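Glutamate receptor IIB (Drosophila melanogaster, PDB 4WXJ) binds the neurotransmitter glutamate through this extracellular ligand-binding domain and probably acts as a subunit of a glutamate-gated ion channel at the muscle synapse. Local coordinates at residues Glu40-Ala43 and Val44-Tyr48; Ala176-Asn180 and Asn181-Val185; Ala234-Arg237 and Ser238-Val242. All coordinates share one frame; numbering follows the deposited sequence.

In the fold
The three contacts come one after another along the chain, and each is the N-terminal start of a helix: helix 42-54 in contact 1, helix 181-191 in contact 2 and helix 237-250 in contact 3. All belong to the two-lobed ligand-binding domain of an ionotropic glutamate receptor. Contacts 1 and 3 are the closer pair, with centres about 18 Å apart; both are helix starts packed against strand 108-123. The centre of contact 2 is about 23 Å from that of contact 1 and about 33 Å from that of contact 3, which lies on the opposite side of the chain's centre. Contact 2 starts the helix whose Asn181 side chain lies beside the bound glutamate.

Contact 1: residues Glu40-Ala43 and Val44-Tyr48; sequences EGYA and VDLIY
Tyr42 and Leu46 sit one helical turn apart and run alongside each other in the same direction. They mark the N-terminal first turn of helix 42-54, which has Gly41 as its N-cap, in the ligand-binding domain of a glutamate receptor. Tyr42 CE1 is 4.0 Å from Leu46 CD2, and the methyl approaches the ring obliquely. Both side chains start with CG anti to the backbone N (chi1 177° and 180°), which keeps the two parallel. Outside this turn, Tyr42 rests on Leu256 and Trp260 of helix 252-261 and on Met114. Leu46 meets Leu253 and Phe113. The pair therefore joins the helix start to helix 252-261 and strand 108-123.

Val44 turns its CG2 branch to the incoming chain. This methyl stands 3.4 Å from Glu40 C, against the carbonyl group just before the cap. Ile47 lays CG1 close to the carbonyl oxygen of Ala43, which also receives the backbone N-H of Ile47. The N-H of Leu46 reaches Tyr42 O in the same i to i+4 pattern. The first such bond is the straightest of the three: Asp45 N donates to Gly41 O at 3.0 Å, with an angle of 172° at the hydrogen.

Asp45 shares its carboxylate between the cap and the neighbouring helix. OD2 accepts a hydrogen bond from Trp260 NE1 and forms a salt bridge with Lys259 NZ. OD1 turns to a water that closes a bridge to the cap residue. The water accepts from Gly41 N at 3.0 Å and donates to Asp45 OD1 at 2.8 Å.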
ATOM      1  N   GLU A  40      10.588   6.892 -10.929  1.00 29.13           N
ATOM      2  CA  GLU A  40      11.171   5.560 -10.834  1.00 27.93           C
ATOM      3  C   GLU A  40      10.470   4.763  -9.740  1.00 20.56           C
ATOM      4  O   GLU A  40       9.764   5.328  -8.905  1.00 21.39           O
ATOM      5  CB  GLU A  40      12.670   5.643 -10.547  1.00 36.67           C
ATOM      6  CG  GLU A  40      13.011   6.230  -9.183  1.00 36.18           C
ATOM      7  CD  GLU A  40      14.505   6.335  -8.954  1.00 39.43           C
ATOM      8  OE1 GLU A  40      15.278   5.894  -9.831  1.00 40.33           O
ATOM      9  OE2 GLU A  40      14.910   6.859  -7.895  1.00 40.24           O
ATOM     10  N   GLY A  41      10.674   3.450  -9.751  1.00 22.08           N
ATOM     11  CA  GLY A  41      10.108   2.579  -8.737  1.00 26.48           C
ATOM     12  C   GLY A  41       9.487   1.327  -9.320  1.00 22.71           C
ATOM     13  O   GLY A  41       9.383   1.177 -10.539  1.00 20.23           O
ATOM     14  N   TYR A  42       9.081   0.428  -8.429  1.00 24.32           N
ATOM     15  CA  TYR A  42       8.453  -0.834  -8.805  1.00 24.86           C
ATOM     16  C   TYR A  42       7.287  -0.625  -9.765  1.00 22.36           C
ATOM     17  O   TYR A  42       7.182  -1.307 -10.785  1.00 25.76           O
ATOM     18  CB  TYR A  42       7.966  -1.568  -7.551  1.00 21.80           C
ATOM     19  CG  TYR A  42       7.230  -2.857  -7.837  1.00 22.14           C
ATOM     20  CD1 TYR A  42       5.884  -2.850  -8.178  1.00 19.35           C
ATOM     21  CD2 TYR A  42       7.879  -4.080  -7.758  1.00 19.81           C
ATOM     22  CE1 TYR A  42       5.210  -4.022  -8.444  1.00 25.20           C
ATOM     23  CE2 TYR A  42       7.211  -5.259  -8.018  1.00 21.96           C
ATOM     24  CZ  TYR A  42       5.877  -5.224  -8.362  1.00 19.77           C
ATOM     25  OH  TYR A  42       5.207  -6.393  -8.622  1.00 19.02           O
ATOM     26  N   ALA A  43       6.410   0.317  -9.430  1.00 26.37           N
ATOM     27  CA  ALA A  43       5.211   0.558 -10.222  1.00 20.91           C
ATOM     28  C   ALA A  43       5.565   1.156 -11.578  1.00 24.03           C
ATOM     29  O   ALA A  43       4.876   0.911 -12.566  1.00 23.77           O
ATOM     30  CB  ALA A  43       4.258   1.469  -9.474  1.00 19.83           C
ATOM     31  N   VAL A  44       6.639   1.937 -11.625  1.00 22.32           N
ATOM     32  CA  VAL A  44       7.089   2.522 -12.882  1.00 21.06           C
ATOM     33  C   VAL A  44       7.570   1.422 -13.825  1.00 25.93           C
ATOM     34  O   VAL A  44       7.164   1.371 -14.986  1.00 28.32           O
ATOM     35  CB  VAL A  44       8.215   3.551 -12.659  1.00 23.55           C
ATOM     36  CG1 VAL A  44       8.725   4.094 -13.993  1.00 22.09           C
ATOM     37  CG2 VAL A  44       7.725   4.691 -11.777  1.00 24.29           C
ATOM     38  N   ASP A  45       8.435   0.545 -13.323  1.00 28.01           N
ATOM     39  CA  ASP A  45       8.919  -0.585 -14.109  1.00 29.12           C
ATOM     40  C   ASP A  45       7.773  -1.470 -14.601  1.00 29.79           C
ATOM     41  O   ASP A  45       7.782  -1.919 -15.747  1.00 28.12           O
ATOM     42  CB  ASP A  45       9.896  -1.432 -13.289  1.00 23.21           C
ATOM     43  CG  ASP A  45      11.222  -0.734 -13.043  1.00 34.64           C
ATOM     44  OD1 ASP A  45      11.482   0.314 -13.672  1.00 27.02           O
ATOM     45  OD2 ASP A  45      12.012  -1.249 -12.222  1.00 26.70           O
ATOM     46  N   LEU A  46       6.791  -1.718 -13.739  1.00 26.58           N
ATOM     47  CA  LEU A  46       5.712  -2.645 -14.071  1.00 22.27           C
ATOM     48  C   LEU A  46       4.805  -2.083 -15.166  1.00 25.58           C
ATOM     49  O   LEU A  46       4.302  -2.831 -16.004  1.00 28.61           O
ATOM     50  CB  LEU A  46       4.890  -2.983 -12.824  1.00 27.94           C
ATOM     51  CG  LEU A  46       3.714  -3.943 -13.034  1.00 19.69           C
ATOM     52  CD1 LEU A  46       4.167  -5.249 -13.680  1.00 30.53           C
ATOM     53  CD2 LEU A  46       3.007  -4.222 -11.717  1.00 28.52           C
ATOM     54  N   ILE A  47       4.595  -0.770 -15.162  1.00 30.18           N
ATOM     55  CA  ILE A  47       3.784  -0.133 -16.196  1.00 32.43           C
ATOM     56  C   ILE A  47       4.536  -0.139 -17.527  1.00 22.73           C
ATOM     57  O   ILE A  47       3.937  -0.353 -18.581  1.00 31.07           O
ATOM     58  CB  ILE A  47       3.404   1.316 -15.819  1.00 24.64           C
ATOM     59  CG1 ILE A  47       2.449   1.332 -14.620  1.00 23.61           C
ATOM     60  CG2 ILE A  47       2.766   2.041 -17.006  1.00 28.26           C
ATOM     61  CD1 ILE A  47       1.078   0.718 -14.879  1.00 28.55           C
ATOM     62  N   TYR A  48       5.843   0.102 -17.475  1.00 24.95           N
ATOM     63  CA  TYR A  48       6.686   0.010 -18.665  1.00 30.11           C
ATOM     64  C   TYR A  48       6.644  -1.397 -19.251  1.00 34.77           C
ATOM     65  O   TYR A  48       6.508  -1.571 -20.461  1.00 29.82           O
ATOM     66  CB  TYR A  48       8.135   0.389 -18.343  1.00 26.09           C
ATOM     67  CG  TYR A  48       8.448   1.858 -18.523  1.00 33.14           C
ATOM     68  CD1 TYR A  48       8.615   2.401 -19.790  1.00 33.23           C
ATOM     69  CD2 TYR A  48       8.589   2.700 -17.429  1.00 41.35           C
ATOM     70  CE1 TYR A  48       8.904   3.742 -19.962  1.00 49.30           C
ATOM     71  CE2 TYR A  48       8.879   4.042 -17.588  1.00 39.31           C
ATOM     72  CZ  TYR A  48       9.036   4.558 -18.857  1.00 43.57           C
ATOM     73  OH  TYR A  48       9.325   5.893 -19.021  1.00 38.81           O
TER
HETATM   74  O   HOH W   1      11.962   2.776 -12.390  1.00 22.20           O

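Contact 2: residues Ala176-Asn180 and Asn181-Val185; sequences AFTKN and NEEGV
The chain runs extended through Thr178, turns at Lys179 and enters helix 181-191 after Asn180, where Gly184 N closes the first turn on Asn180 O at 3.2 Å. Asn180 folds its side chain back over this turn. With chi1 at 54°, CG lies between the backbone N and the carbonyl carbon, and OD1 is brought over the N-H of Glu183. That bond is 2.8 Å from Glu183 N to Asn180 OD1 and nearly straight, at 168°. The Glu182 side chain crosses that of Asn180, with carboxylate and amide planes 79° apart and Glu182 OE1 3.3 Å from Asn180 CG.

Glu183 stretches back along the incoming chain and slides past Thr178 in the opposite direction. Its OE1 accepts from Lys179 N at 3.0 Å, and the donor comes from above the carboxylate plane. Lys179 CG also presses close to this oxygen, but Lys179 NZ ends 6.0 Å from Glu183 OE1, too far for a salt bridge. Thr178 OG1 donates to Asn180 O, which thus receives two bonds.

Asn181 faces the ligand site: its side chain is about 4 Å from the bound glutamate and from the side chain of Asp96, and OD1 makes a weak hydrogen bond to Tyr68 OH. The whole is an asparagine N-cap with a carboxylate returning to the preceding backbone, set at a helix start that borders the glutamate pocket.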
ATOM      1  N   ALA A 176      -3.629   7.824  16.922  1.00 25.15           N
ATOM      2  CA  ALA A 176      -2.778   6.671  16.655  1.00 30.05           C
ATOM      3  C   ALA A 176      -2.526   6.489  15.163  1.00 26.65           C
ATOM      4  O   ALA A 176      -1.600   5.781  14.769  1.00 20.28           O
ATOM      5  CB  ALA A 176      -3.402   5.412  17.241  1.00 33.76           C
ATOM      6  N   PHE A 177      -3.339   7.138  14.334  1.00 19.78           N
ATOM      7  CA  PHE A 177      -3.259   6.956  12.889  1.00 25.36           C
ATOM      8  C   PHE A 177      -2.293   7.938  12.224  1.00 25.75           C
ATOM      9  O   PHE A 177      -1.995   8.999  12.771  1.00 28.76           O
ATOM     10  CB  PHE A 177      -4.650   7.088  12.273  1.00 21.08           C
ATOM     11  CG  PHE A 177      -5.639   6.093  12.810  1.00 26.62           C
ATOM     12  CD1 PHE A 177      -5.772   4.846  12.227  1.00 28.19           C
ATOM     13  CD2 PHE A 177      -6.426   6.402  13.906  1.00 25.20           C
ATOM     14  CE1 PHE A 177      -6.677   3.926  12.721  1.00 27.96           C
ATOM     15  CE2 PHE A 177      -7.332   5.488  14.406  1.00 21.15           C
ATOM     16  CZ  PHE A 177      -7.459   4.247  13.813  1.00 29.58           C
ATOM     17  N   THR A 178      -1.812   7.563  11.039  1.00 28.07           N
ATOM     18  CA  THR A 178      -0.844   8.362  10.287  1.00 23.66           C
ATOM     19  C   THR A 178      -1.316   8.556   8.848  1.00 30.62           C
ATOM     20  O   THR A 178      -2.253   7.894   8.402  1.00 24.81           O
ATOM     21  CB  THR A 178       0.542   7.699  10.273  1.00 26.47           C
ATOM     22  OG1 THR A 178       0.481   6.477   9.529  1.00 30.08           O
ATOM     23  CG2 THR A 178       1.014   7.406  11.692  1.00 32.83           C
ATOM     24  N   LYS A 179      -0.657   9.453   8.119  1.00 25.29           N
ATOM     25  CA  LYS A 179      -1.076   9.779   6.758  1.00 32.04           C
ATOM     26  C   LYS A 179      -0.481   8.821   5.724  1.00 16.81           C
ATOM     27  O   LYS A 179      -1.032   8.664   4.635  1.00 26.25           O
ATOM     28  CB  LYS A 179      -0.697  11.223   6.411  1.00 31.49           C
ATOM     29  CG  LYS A 179       0.761  11.433   6.034  1.00 39.42           C
ATOM     30  CD  LYS A 179       1.085  12.912   5.864  1.00 36.76           C
ATOM     31  CE  LYS A 179       0.414  13.488   4.625  1.00 42.78           C
ATOM     32  NZ  LYS A 179       0.792  14.908   4.385  1.00 50.52           N
ATOM     33  N   ASN A 180       0.641   8.190   6.058  1.00 17.12           N
ATOM     34  CA  ASN A 180       1.295   7.265   5.134  1.00 24.91           C
ATOM     35  C   ASN A 180       2.326   6.378   5.827  1.00 20.86           C
ATOM     36  O   ASN A 180       2.547   6.500   7.032  1.00 21.14           O
ATOM     37  CB  ASN A 180       1.956   8.045   3.990  1.00 26.42           C
ATOM     38  CG  ASN A 180       2.914   9.121   4.484  1.00 31.45           C
ATOM     39  OD1 ASN A 180       3.581   8.963   5.506  1.00 28.85           O
ATOM     40  ND2 ASN A 180       2.980  10.228   3.752  1.00 21.18           N
ATOM     41  N   ASN A 181       2.948   5.483   5.061  1.00 20.92           N
ATOM     42  CA  ASN A 181       3.969   4.586   5.597  1.00 25.22           C
ATOM     43  C   ASN A 181       5.161   5.347   6.169  1.00 31.17           C
ATOM     44  O   ASN A 181       5.713   4.961   7.198  1.00 26.66           O
ATOM     45  CB  ASN A 181       4.461   3.620   4.515  1.00 17.54           C
ATOM     46  CG  ASN A 181       3.453   2.534   4.196  1.00 26.91           C
ATOM     47  OD1 ASN A 181       3.081   2.337   3.039  1.00 31.08           O
ATOM     48  ND2 ASN A 181       3.009   1.818   5.221  1.00 20.51           N
ATOM     49  N   GLU A 182       5.558   6.421   5.490  1.00 33.10           N
ATOM     50  CA  GLU A 182       6.715   7.209   5.908  1.00 26.92           C
ATOM     51  C   GLU A 182       6.528   7.765   7.317  1.00 23.97           C
ATOM     52  O   GLU A 182       7.410   7.631   8.163  1.00 22.45           O
ATOM     53  CB  GLU A 182       6.979   8.359   4.930  1.00 23.78           C
ATOM     54  CG  GLU A 182       7.525   7.926   3.577  1.00 33.11           C
ATOM     55  CD  GLU A 182       6.470   7.326   2.661  1.00 48.13           C
ATOM     56  OE1 GLU A 182       5.270   7.356   3.012  1.00 42.56           O
ATOM     57  OE2 GLU A 182       6.845   6.823   1.581  1.00 59.16           O
ATOM     58  N   GLU A 183       5.378   8.385   7.564  1.00 26.38           N
ATOM     59  CA  GLU A 183       5.086   8.951   8.878  1.00 27.95           C
ATOM     60  C   GLU A 183       5.002   7.850   9.931  1.00 21.36           C
ATOM     61  O   GLU A 183       5.417   8.039  11.073  1.00 25.54           O
ATOM     62  CB  GLU A 183       3.778   9.749   8.851  1.00 29.66           C
ATOM     63  CG  GLU A 183       3.472  10.475  10.159  1.00 38.90           C
ATOM     64  CD  GLU A 183       2.065  11.046  10.209  1.00 49.32           C
ATOM     65  OE1 GLU A 183       1.462  11.254   9.135  1.00 39.38           O
ATOM     66  OE2 GLU A 183       1.559  11.282  11.327  1.00 57.59           O
ATOM     67  N   GLY A 184       4.457   6.702   9.542  1.00 23.69           N
ATOM     68  CA  GLY A 184       4.357   5.569  10.443  1.00 22.89           C
ATOM     69  C   GLY A 184       5.725   5.101  10.904  1.00 13.80           C
ATOM     70  O   GLY A 184       5.969   4.951  12.100  1.00 22.22           O
ATOM     71  N   VAL A 185       6.617   4.869   9.947  1.00 15.57           N
ATOM     72  CA  VAL A 185       7.982   4.448  10.246  1.00 18.30           C
ATOM     73  C   VAL A 185       8.732   5.516  11.042  1.00 25.36           C
ATOM     74  O   VAL A 185       9.451   5.199  11.991  1.00 23.73           O
ATOM     75  CB  VAL A 185       8.760   4.132   8.950  1.00 18.98           C
ATOM     76  CG1 VAL A 185      10.225   3.810   9.251  1.00 28.89           C
ATOM     77  CG2 VAL A 185       8.108   2.972   8.215  1.00 23.14           C
TER

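Contact 3: residues Ala234-Arg237 and Ser238-Val242; sequences ADFR and SNLSV
The Phe236 ring is met at its edge by Leu240, with Leu240 CD1 near the ring plane and 3.7 Å from Phe236 CD1. One face carries the methyl of Ala234, whose CB stands 3.7 Å above the plane of the Phe236 ring, displaced from the ring centre. The ring of Tyr11 also meets Phe236, with planes about 30° apart. The guanidinium of Arg237 has Ser238 OG over one face, again off centre, though only loosely at 4.2 Å from Arg237 NH2.

Phe236 and Leu240 run side by side. A chi1 of 55° in Phe236 turns CG back over the chain, and the ring comes to lie beside Leu240. Both side chains touch Val230 and Ile92, so they pack the start of helix 237-250 on strands 214-230 and 92-93.

Phe236, the N-cap of the helix, is the third residue of a type I turn from Ala234 to Arg237. Leu240 N donates to Phe236 O at 3.2 Å, from above the carbonyl plane. Ser241 N meets Arg237 O at 2.9 Å and lies in that carbonyl's plane. A water accepts from Ser238 N and donates to Ala234 O, tying the helix start to the turn.

Ser241 OG is hydrogen-bonded to Val111 N of strand 108-123. A further water lies 2.6 Å from Ser241 OG and accepts weakly from Arg237 NH1. Arg237 NE has a long, weak ion pair with Asp108. The contact thus divides by chemistry: Phe236 and Leu240 make apolar packing on strands 214-230 and 92-93, while the Ser241 hydroxyl ties the helix start to strand 108-123 and shares a water with Arg237.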
ATOM      1  N   ALA A 234     -14.075  -1.584 -17.593  1.00 48.17           N
ATOM      2  CA  ALA A 234     -13.139  -1.089 -18.596  1.00 43.80           C
ATOM      3  C   ALA A 234     -12.770  -2.220 -19.550  1.00 46.18           C
ATOM      4  O   ALA A 234     -12.574  -3.360 -19.127  1.00 36.67           O
ATOM      5  CB  ALA A 234     -11.897  -0.516 -17.937  1.00 39.17           C
ATOM      6  N   ASP A 235     -12.672  -1.901 -20.837  1.00 39.11           N
ATOM      7  CA  ASP A 235     -12.452  -2.919 -21.860  1.00 43.92           C
ATOM      8  C   ASP A 235     -10.991  -3.364 -21.950  1.00 43.96           C
ATOM      9  O   ASP A 235     -10.671  -4.304 -22.679  1.00 40.93           O
ATOM     10  CB  ASP A 235     -12.917  -2.401 -23.223  1.00 46.66           C
ATOM     11  CG  ASP A 235     -12.095  -1.223 -23.713  1.00 57.66           C
ATOM     12  OD1 ASP A 235     -11.605  -0.444 -22.869  1.00 59.54           O
ATOM     13  OD2 ASP A 235     -11.939  -1.078 -24.943  1.00 71.11           O
ATOM     14  N   PHE A 236     -10.113  -2.689 -21.211  1.00 38.87           N
ATOM     15  CA  PHE A 236      -8.690  -3.020 -21.209  1.00 37.96           C
ATOM     16  C   PHE A 236      -8.270  -3.683 -19.896  1.00 36.63           C
ATOM     17  O   PHE A 236      -7.079  -3.792 -19.598  1.00 33.88           O
ATOM     18  CB  PHE A 236      -7.853  -1.762 -21.461  1.00 33.11           C
ATOM     19  CG  PHE A 236      -8.132  -0.644 -20.500  1.00 43.95           C
ATOM     20  CD1 PHE A 236      -7.427  -0.538 -19.314  1.00 38.52           C
ATOM     21  CD2 PHE A 236      -9.097   0.307 -20.788  1.00 45.88           C
ATOM     22  CE1 PHE A 236      -7.682   0.492 -18.431  1.00 40.83           C
ATOM     23  CE2 PHE A 236      -9.355   1.338 -19.907  1.00 44.96           C
ATOM     24  CZ  PHE A 236      -8.647   1.430 -18.728  1.00 41.89           C
ATOM     25  N   ARG A 237      -9.253  -4.127 -19.119  1.00 26.26           N
ATOM     26  CA  ARG A 237      -8.986  -4.812 -17.859  1.00 29.73           C
ATOM     27  C   ARG A 237      -8.346  -6.174 -18.110  1.00 20.60           C
ATOM     28  O   ARG A 237      -7.294  -6.489 -17.552  1.00 24.68           O
ATOM     29  CB  ARG A 237     -10.278  -4.976 -17.055  1.00 24.92           C
ATOM     30  CG  ARG A 237     -10.118  -5.754 -15.753  1.00 35.00           C
ATOM     31  CD  ARG A 237     -11.443  -5.870 -15.021  1.00 28.58           C
ATOM     32  NE  ARG A 237     -12.467  -6.497 -15.854  1.00 31.94           N
ATOM     33  CZ  ARG A 237     -12.708  -7.805 -15.912  1.00 29.11           C
ATOM     34  NH1 ARG A 237     -12.014  -8.659 -15.170  1.00 23.36           N
ATOM     35  NH2 ARG A 237     -13.664  -8.263 -16.707  1.00 41.91           N
ATOM     36  N   SER A 238      -8.991  -6.975 -18.953  1.00 28.55           N
ATOM     37  CA  SER A 238      -8.502  -8.309 -19.284  1.00 27.43           C
ATOM     38  C   SER A 238      -7.138  -8.237 -19.954  1.00 32.74           C
ATOM     39  O   SER A 238      -6.264  -9.064 -19.697  1.00 33.38           O
ATOM     40  CB  SER A 238      -9.493  -9.031 -20.199  1.00 36.01           C
ATOM     41  OG  SER A 238     -10.739  -9.223 -19.552  1.00 43.80           O
ATOM     42  N   ASN A 239      -6.965  -7.244 -20.818  1.00 36.58           N
ATOM     43  CA  ASN A 239      -5.696  -7.044 -21.502  1.00 39.63           C
ATOM     44  C   ASN A 239      -4.568  -6.806 -20.500  1.00 33.68           C
ATOM     45  O   ASN A 239      -3.468  -7.336 -20.654  1.00 36.15           O
ATOM     46  CB  ASN A 239      -5.807  -5.875 -22.484  1.00 51.28           C
ATOM     47  CG  ASN A 239      -4.491  -5.548 -23.160  1.00 61.08           C
ATOM     48  OD1 ASN A 239      -4.145  -4.379 -23.327  1.00 68.53           O
ATOM     49  ND2 ASN A 239      -3.748  -6.579 -23.551  1.00 60.97           N
ATOM     50  N   LEU A 240      -4.848  -6.025 -19.463  1.00 26.60           N
ATOM     51  CA  LEU A 240      -3.867  -5.778 -18.411  1.00 26.62           C
ATOM     52  C   LEU A 240      -3.623  -7.033 -17.571  1.00 27.54           C
ATOM     53  O   LEU A 240      -2.487  -7.326 -17.194  1.00 26.33           O
ATOM     54  CB  LEU A 240      -4.324  -4.629 -17.508  1.00 30.79           C
ATOM     55  CG  LEU A 240      -4.162  -3.208 -18.057  1.00 26.54           C
ATOM     56  CD1 LEU A 240      -4.864  -2.206 -17.154  1.00 30.17           C
ATOM     57  CD2 LEU A 240      -2.692  -2.842 -18.200  1.00 32.60           C
ATOM     58  N   SER A 241      -4.691  -7.772 -17.284  1.00 24.47           N
ATOM     59  CA  SER A 241      -4.595  -8.958 -16.438  1.00 19.53           C
ATOM     60  C   SER A 241      -3.780 -10.068 -17.099  1.00 31.24           C
ATOM     61  O   SER A 241      -2.955 -10.711 -16.447  1.00 22.94           O
ATOM     62  CB  SER A 241      -5.989  -9.477 -16.090  1.00 20.05           C
ATOM     63  OG  SER A 241      -6.658  -8.586 -15.216  1.00 31.98           O
ATOM     64  N   VAL A 242      -4.016 -10.297 -18.386  1.00 28.77           N
ATOM     65  CA  VAL A 242      -3.279 -11.318 -19.124  1.00 27.36           C
ATOM     66  C   VAL A 242      -1.798 -10.953 -19.164  1.00 19.90           C
ATOM     67  O   VAL A 242      -0.931 -11.824 -19.094  1.00 25.10           O
ATOM     68  CB  VAL A 242      -3.825 -11.487 -20.560  1.00 28.23           C
ATOM     69  CG1 VAL A 242      -2.922 -12.398 -21.385  1.00 33.39           C
ATOM     70  CG2 VAL A 242      -5.238 -12.052 -20.525  1.00 25.04           C
TER
HETATM   71  O   HOH W   2     -11.852  -6.147 -20.144  1.00 37.22           O
HETATM   72  O   HOH W   3      -9.051  -9.289 -14.501  1.00 39.99           O